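Molybdenum cofactor carrier protein (Chlamydomonas reinhardtii, PDB 2IZ6) probably binds the molybdenum cofactor and carries it between its synthesis and its insertion into molybdenum enzymes. Local coordinates at residues A[141-144]-A[145-149]; A[114-117]-A[118-122]. All blocks are in the same frame, centred on the assembly; numbering follows the deposited sequence.

Overall arrangement
Contact 2 comes first along the chain, at the bend where strand 110-114 of the parallel sheet turns into helix 118-129; contact 1 follows, within helix 141-150, the crossover between strands 134-137 and 155-158. Their centres lie about 12 Å apart on the same side of the chain's centre, and they meet through F147 of contact 1, whose CE1 is 3.8 Å from M116 CE of contact 2. The strands beside them, 110-114, 134-137 and 155-158, are neighbours in that order at one end of the sheet. Both contacts also touch a second subunit, so this side of the Rossmann-like fold packs both on its own core and on a neighbouring subunit.

Contact 1: residues A[141-144]-A[145-149]; sequences PEAE and KFFTS
T148 folds back on E144 one helical turn earlier, and E144 O is gripped twice: by T148 OG1 at 2.7 Å and by T148 N at 3.0 Å. The two donors arrive from opposite faces of the carbonyl plane. T148 can do this because OG1 sits beside its own backbone N (chi1 -58°), turned back along the helix. The other turns are closed by backbone bonds, K145 N to P141 O, F146 N to E142 O and F147 N to A143 O, the last nearly straight at 172°.

Apolar contact is slighter. The bent K145 chain lies alongside the first turn, its CE 4.0 Å from P141 CB, and F147 CD1 is 4.3 Å from A143 CB. Within 145-149 itself, the neighbouring F146, with CG anti to its backbone N (chi1 173°), sets CD2 over the centre of the F147 ring, 3.9 Å above its plane.

F147 packs on V155 of strand 155-158 and on A121, V124 and L128 of helix 118-129, while F146 meets F146 and F147 of the second subunit, joining this crossover helix to the sheet, to helix 118-129 and to the second subunit.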
loop_
_atom_site.group_PDB
_atom_site.type_symbol
_atom_site.label_atom_id
_atom_site.label_comp_id
_atom_site.label_asym_id
_atom_site.label_seq_id
_atom_site.Cartn_x
_atom_site.Cartn_y
_atom_site.Cartn_z
ATOM N N PRO A 141 4.012 28.538 -13.328
ATOM C CA PRO A 141 3.785 28.157 -14.733
ATOM C C PRO A 141 4.300 26.778 -15.170
ATOM O O PRO A 141 3.669 26.153 -16.016
ATOM C CB PRO A 141 4.475 29.294 -15.508
ATOM C CG PRO A 141 4.380 30.476 -14.583
ATOM C CD PRO A 141 4.565 29.917 -13.218
ATOM N N GLU A 142 5.447 26.338 -14.656
ATOM C CA GLU A 142 6.053 25.075 -15.101
ATOM C C GLU A 142 5.123 23.947 -14.828
ATOM O O GLU A 142 5.002 23.032 -15.635
ATOM C CB GLU A 142 7.371 24.738 -14.384
ATOM C CG GLU A 142 8.527 25.600 -14.780
ATOM C CD GLU A 142 8.630 26.854 -13.983
ATOM O OE1 GLU A 142 7.845 27.099 -13.026
ATOM O OE2 GLU A 142 9.564 27.607 -14.322
ATOM N N ALA A 143 4.523 23.981 -13.640
ATOM C CA ALA A 143 3.601 22.958 -13.246
ATOM C C ALA A 143 2.372 22.985 -14.089
ATOM O O ALA A 143 1.866 22.007 -14.512
ATOM C CB ALA A 143 3.216 23.139 -11.786
ATOM N N GLU A 144 1.791 24.188 -14.231
ATOM C CA GLU A 144 0.573 24.325 -15.007
ATOM C C GLU A 144 0.754 23.789 -16.426
ATOM O O GLU A 144 -0.065 23.023 -16.966
ATOM C CB GLU A 144 0.150 25.804 -15.037
ATOM C CG GLU A 144 -0.227 26.405 -13.628
ATOM C CD GLU A 144 -0.395 27.931 -13.624
ATOM O OE1 GLU A 144 -0.035 28.545 -14.633
ATOM O OE2 GLU A 144 -0.896 28.452 -12.618
ATOM N N LYS A 145 1.889 24.154 -17.033
ATOM C CA LYS A 145 2.171 23.725 -18.404
ATOM C C LYS A 145 2.426 22.212 -18.473
ATOM O O LYS A 145 1.896 21.514 -19.336
ATOM C CB LYS A 145 3.401 24.498 -18.957
ATOM C CG LYS A 145 3.061 25.954 -19.251
ATOM C CD LYS A 145 4.230 26.747 -19.875
ATOM C CE LYS A 145 4.267 28.250 -19.362
ATOM N NZ LYS A 145 3.873 29.390 -20.308
ATOM N N PHE A 146 3.171 21.685 -17.505
ATOM C CA PHE A 146 3.486 20.256 -17.467
ATOM C C PHE A 146 2.229 19.375 -17.293
ATOM O O PHE A 146 1.949 18.491 -18.107
ATOM C CB PHE A 146 4.521 19.958 -16.404
ATOM C CG PHE A 146 4.739 18.460 -16.212
ATOM C CD1 PHE A 146 5.299 17.693 -17.208
ATOM C CD2 PHE A 146 4.310 17.825 -15.047
ATOM C CE1 PHE A 146 5.477 16.275 -17.016
ATOM C CE2 PHE A 146 4.518 16.470 -14.842
ATOM C CZ PHE A 146 5.057 15.709 -15.810
ATOM N N PHE A 147 1.368 19.723 -16.323
ATOM C CA PHE A 147 0.204 18.891 -16.052
ATOM C C PHE A 147 -0.759 19.041 -17.173
ATOM O O PHE A 147 -1.411 18.095 -17.604
ATOM C CB PHE A 147 -0.411 19.196 -14.629
ATOM C CG PHE A 147 0.438 18.668 -13.521
ATOM C CD1 PHE A 147 1.085 19.477 -12.675
ATOM C CD2 PHE A 147 0.654 17.302 -13.416
ATOM C CE1 PHE A 147 1.961 18.949 -11.690
ATOM C CE2 PHE A 147 1.506 16.781 -12.412
ATOM C CZ PHE A 147 2.143 17.593 -11.613
ATOM N N THR A 148 -0.877 20.258 -17.717
ATOM C CA THR A 148 -1.726 20.394 -18.922
ATOM C C THR A 148 -1.229 19.553 -20.112
ATOM O O THR A 148 -2.040 19.016 -20.858
ATOM C CB THR A 148 -1.882 21.875 -19.360
ATOM O OG1 THR A 148 -2.436 22.622 -18.280
ATOM C CG2 THR A 148 -2.754 21.994 -20.644
ATOM N N SER A 149 0.061 19.420 -20.289
ATOM C CA SER A 149 0.573 18.485 -21.324
ATOM C C SER A 149 0.238 17.025 -21.039
ATOM O O SER A 149 0.122 16.259 -22.003
ATOM C CB SER A 149 2.102 18.592 -21.518
ATOM O OG SER A 149 2.904 18.085 -20.417
#

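Contact 2: residues A[114-117]-A[118-122]; sequences VGMG and PGTAA
The turn from strand 110-114 into helix 118-129 is a glycine-rich strand-turn-helix junction, in which M116 from the loop lies against T120 and A121 in the first turn of the helix. The M116 side chain leaves with CG anti to the backbone N (chi1 -170°) and then bends at both following torsions, which brings the thioether back over the helix start. There M116 SD rests 3.8 Å from A121 CB. It is also 3.7 Å from A121 N. The terminal methyl reaches the methyl of T120, and M116 CE is 4.0 Å from T120 CG2. The same T120 CG2 also lies 3.8 Å from G115 O, a buried carbonyl that has no polar partner in the model.

G117 occupies the N-cap position, and its carbonyl closes the first turn: A121 N donates to G117 O at 2.9 Å, nearly in line with the carbonyl bond. A121 CB stands 3.3 Å from this same oxygen, so the alanine meets the turn through both backbone and methyl. P118 follows as the first residue of the helix, a place where the missing amide hydrogen of proline costs no helical bond. G115 has a positive phi of 74°, a backbone shape that favours glycine.

M116 and A121 also pack on F146 of the second subunit, while P118 packs on K129 and A122 on L126 of that subunit. With G117, G119 and A122 spaced as in a GxGxxA pattern, the turn resembles the glycine-rich loops of Rossmann-type folds, consistent with membership of the SLOG clan.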
loop_
_atom_site.group_PDB
_atom_site.type_symbol
_atom_site.label_atom_id
_atom_site.label_comp_id
_atom_site.label_asym_id
_atom_site.label_seq_id
_atom_site.Cartn_x
_atom_site.Cartn_y
_atom_site.Cartn_z
ATOM N N VAL A 114 -3.065 23.205 -4.011
ATOM C CA VAL A 114 -2.759 24.581 -3.663
ATOM C C VAL A 114 -1.230 24.603 -3.488
ATOM O O VAL A 114 -0.710 24.027 -2.539
ATOM C CB VAL A 114 -3.438 25.009 -2.317
ATOM C CG1 VAL A 114 -3.130 26.415 -2.017
ATOM C CG2 VAL A 114 -4.890 24.797 -2.392
ATOM N N GLY A 115 -0.540 25.171 -4.447
ATOM C CA GLY A 115 0.922 25.099 -4.486
ATOM C C GLY A 115 1.403 23.717 -4.904
ATOM O O GLY A 115 0.611 22.845 -5.329
ATOM N N MET A 116 2.722 23.532 -4.828
ATOM C CA MET A 116 3.338 22.404 -5.517
ATOM C C MET A 116 4.652 22.010 -4.881
ATOM O O MET A 116 5.387 22.889 -4.404
ATOM C CB MET A 116 3.612 22.779 -6.966
ATOM C CG MET A 116 4.032 21.581 -7.861
ATOM S SD MET A 116 3.032 20.194 -7.932
ATOM C CE MET A 116 1.387 20.861 -8.403
ATOM N N GLY A 117 4.890 20.703 -4.766
ATOM C CA GLY A 117 6.142 20.111 -4.316
ATOM C C GLY A 117 6.095 18.653 -4.798
ATOM O O GLY A 117 5.158 18.296 -5.483
ATOM N N PRO A 118 7.139 17.860 -4.519
ATOM C CA PRO A 118 7.209 16.494 -5.079
ATOM C C PRO A 118 6.028 15.653 -4.642
ATOM O O PRO A 118 5.431 14.972 -5.462
ATOM C CB PRO A 118 8.529 15.956 -4.533
ATOM C CG PRO A 118 9.336 17.169 -4.293
ATOM C CD PRO A 118 8.398 18.256 -3.898
ATOM N N GLY A 119 5.651 15.615 -3.354
ATOM C CA GLY A 119 4.525 14.774 -2.956
ATOM C C GLY A 119 3.245 15.190 -3.648
ATOM O O GLY A 119 2.436 14.339 -4.043
ATOM N N THR A 120 2.976 16.486 -3.699
ATOM C CA THR A 120 1.825 17.020 -4.367
ATOM C C THR A 120 1.819 16.600 -5.833
ATOM O O THR A 120 0.832 16.188 -6.332
ATOM C CB THR A 120 1.707 18.521 -4.148
ATOM O OG1 THR A 120 1.469 18.619 -2.750
ATOM C CG2 THR A 120 0.496 19.072 -4.911
ATOM N N ALA A 121 2.949 16.749 -6.465
ATOM C CA ALA A 121 3.084 16.397 -7.885
ATOM C C ALA A 121 2.750 14.937 -8.130
ATOM O O ALA A 121 2.114 14.600 -9.146
ATOM C CB ALA A 121 4.434 16.722 -8.342
ATOM N N ALA A 122 3.165 14.067 -7.228
ATOM C CA ALA A 122 2.848 12.650 -7.408
ATOM C C ALA A 122 1.365 12.418 -7.327
ATOM O O ALA A 122 0.734 11.693 -8.080
ATOM C CB ALA A 122 3.560 11.781 -6.400
#